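Local structure of adenosine deaminase (Burkholderia ambifaria, 4GXW) at residues His112-Trp117 and Gly151-Pro156. The protein is a zinc-binding amidohydrolase of the adenosine and AMP deaminase family, and probably deaminates adenine or a related purine by hydrolysis. Numbering follows the deposited sequence.
Sequences HAEFFW and GARLIP
Five backbone hydrogen bonds zip 112-117 to 151-156, from A113 N to G151 O (2.9 Å) at one end to W117 N and I155 O (3.3 Å) at the other. On the helix-facing side, L154 lays CD1 against F115 CE2 at 3.6 Å and also reaches W117 CB, while A152 CB sits at the edge of the F115 ring. F115 CG stands between its backbone N and carbonyl carbon (chi1 62°), which turns the ring toward 151-156, between A152 CB and L154 CD1. These are adjacent parallel strands of the TIM barrel, joined through helices 119-126 and 130-148, and I137 of the latter covers L154 and W117. On the barrel-interior side, I155 runs beside F116, CG2 meeting the ring edge at CD1 (3.8 Å); the F116 ring in turn packs against the zinc ligands H35, H37 and H216. Toward the N-terminal ends of the strands, on the same side, H112 CE1 lies over one face of the R153 guanidinium, offset toward its rim, 3.8 Å from NH1, with the planes 75° apart; R153 NH1 bonds to A152 O at 2.9 Å. H112 NE2 donates in its ring plane to the anti lone pair of E114 OE2 (2.7 Å); W340 N also bonds to OE2, and R238 holds that carboxylate by a salt bridge to OE1.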
loop_
_atom_site.group_PDB
_atom_site.type_symbol
_atom_site.label_atom_id
_atom_site.label_comp_id
_atom_site.label_asym_id
_atom_site.label_seq_id
_atom_site.Cartn_x
_atom_site.Cartn_y
_atom_site.Cartn_z
ATOM N N HIS A 112 -7.291 9.266 4.892
ATOM C CA HIS A 112 -7.163 8.133 5.793
ATOM C C HIS A 112 -6.146 7.178 5.183
ATOM O O HIS A 112 -6.315 6.738 4.043
ATOM C CB HIS A 112 -8.524 7.440 5.958
ATOM C CG HIS A 112 -8.479 6.210 6.808
ATOM N ND1 HIS A 112 -8.521 6.252 8.185
ATOM C CD2 HIS A 112 -8.396 4.899 6.473
ATOM C CE1 HIS A 112 -8.456 5.020 8.662
ATOM N NE2 HIS A 112 -8.371 4.183 7.643
ATOM N N ALA A 113 -5.093 6.866 5.938
ATOM C CA ALA A 113 -4.023 5.985 5.468
ATOM C C ALA A 113 -3.795 4.844 6.452
ATOM O O ALA A 113 -3.624 5.077 7.650
ATOM C CB ALA A 113 -2.718 6.764 5.279
ATOM N N GLU A 114 -3.777 3.613 5.949
ATOM C CA GLU A 114 -3.417 2.460 6.766
ATOM C C GLU A 114 -2.122 1.926 6.188
ATOM O O GLU A 114 -2.058 1.624 4.991
ATOM C CB GLU A 114 -4.534 1.412 6.732
ATOM C CG GLU A 114 -5.888 2.028 7.065
ATOM C CD GLU A 114 -7.028 1.038 7.155
ATOM O OE1 GLU A 114 -6.796 -0.187 7.059
ATOM O OE2 GLU A 114 -8.178 1.495 7.326
ATOM N N PHE A 115 -1.087 1.842 7.023
ATOM C CA PHE A 115 0.257 1.541 6.534
ATOM C C PHE A 115 0.940 0.412 7.294
ATOM O O PHE A 115 0.657 0.181 8.476
ATOM C CB PHE A 115 1.123 2.813 6.478
ATOM C CG PHE A 115 1.358 3.471 7.817
ATOM C CD1 PHE A 115 0.453 4.387 8.335
ATOM C CD2 PHE A 115 2.500 3.188 8.548
ATOM C CE1 PHE A 115 0.692 5.011 9.571
ATOM C CE2 PHE A 115 2.737 3.806 9.768
ATOM C CZ PHE A 115 1.827 4.707 10.284
ATOM N N PHE A 116 1.821 -0.294 6.586
ATOM C CA PHE A 116 2.494 -1.492 7.083
ATOM C C PHE A 116 3.852 -1.176 7.719
ATOM O O PHE A 116 4.627 -0.368 7.195
ATOM C CB PHE A 116 2.749 -2.466 5.931
ATOM C CG PHE A 116 1.504 -2.947 5.215
ATOM C CD1 PHE A 116 0.408 -3.431 5.912
ATOM C CD2 PHE A 116 1.434 -2.902 3.828
ATOM C CE1 PHE A 116 -0.726 -3.877 5.233
ATOM C CE2 PHE A 116 0.297 -3.353 3.152
ATOM C CZ PHE A 116 -0.780 -3.837 3.867
ATOM N N TRP A 117 4.147 -1.856 8.825
ATOM C CA TRP A 117 5.448 -1.760 9.486
ATOM C C TRP A 117 5.795 -3.151 9.983
ATOM O O TRP A 117 4.938 -3.816 10.569
ATOM C CB TRP A 117 5.371 -0.789 10.668
ATOM C CG TRP A 117 6.444 -0.972 11.718
ATOM C CD1 TRP A 117 7.804 -0.882 11.543
ATOM C CD2 TRP A 117 6.244 -1.261 13.110
ATOM N NE1 TRP A 117 8.455 -1.101 12.746
ATOM C CE2 TRP A 117 7.514 -1.321 13.719
ATOM C CE3 TRP A 117 5.104 -1.449 13.903
ATOM C CZ2 TRP A 117 7.675 -1.597 15.074
ATOM C CZ3 TRP A 117 5.267 -1.707 15.244
ATOM C CH2 TRP A 117 6.543 -1.777 15.818
ATOM N N GLY A 151 -6.290 10.997 8.966
ATOM C CA GLY A 151 -6.459 9.884 9.890
ATOM C C GLY A 151 -5.603 8.710 9.461
ATOM O O GLY A 151 -5.227 8.596 8.289
ATOM N N ALA A 152 -5.279 7.819 10.394
ATOM C CA ALA A 152 -4.397 6.706 10.051
ATOM C C ALA A 152 -4.580 5.501 10.956
ATOM O O ALA A 152 -5.025 5.633 12.103
ATOM C CB ALA A 152 -2.929 7.158 10.069
ATOM N N ARG A 153 -4.250 4.325 10.423
ATOM C CA ARG A 153 -4.085 3.121 11.234
ATOM C C ARG A 153 -2.742 2.481 10.929
ATOM O O ARG A 153 -2.256 2.535 9.793
ATOM C CB ARG A 153 -5.191 2.100 10.958
ATOM C CG ARG A 153 -6.606 2.602 11.193
ATOM C CD ARG A 153 -6.871 2.868 12.666
ATOM N NE ARG A 153 -8.254 3.287 12.900
ATOM C CZ ARG A 153 -8.698 4.533 12.756
ATOM N NH1 ARG A 153 -7.876 5.506 12.382
ATOM N NH2 ARG A 153 -9.975 4.809 12.991
ATOM N N LEU A 154 -2.164 1.857 11.949
ATOM C CA LEU A 154 -0.920 1.109 11.833
ATOM C C LEU A 154 -1.230 -0.380 11.740
ATOM O O LEU A 154 -2.045 -0.902 12.508
ATOM C CB LEU A 154 -0.048 1.370 13.058
ATOM C CG LEU A 154 1.283 0.622 13.154
ATOM C CD1 LEU A 154 2.159 0.968 11.953
ATOM C CD2 LEU A 154 1.977 0.983 14.461
ATOM N N ILE A 155 -0.572 -1.056 10.804
ATOM C CA ILE A 155 -0.766 -2.484 10.575
ATOM C C ILE A 155 0.585 -3.183 10.713
ATOM O O ILE A 155 1.339 -3.313 9.743
ATOM C CB ILE A 155 -1.396 -2.762 9.188
ATOM C CG1 ILE A 155 -2.709 -1.988 9.023
ATOM C CG2 ILE A 155 -1.622 -4.262 8.985
ATOM C CD1 ILE A 155 -3.321 -2.098 7.620
ATOM N N PRO A 156 0.916 -3.630 11.937
ATOM C CA PRO A 156 2.133 -4.424 12.123
ATOM C C PRO A 156 2.051 -5.645 11.216
ATOM O O PRO A 156 1.005 -6.305 11.152
ATOM C CB PRO A 156 2.083 -4.795 13.608
ATOM C CG PRO A 156 1.263 -3.689 14.232
ATOM C CD PRO A 156 0.207 -3.377 13.204
#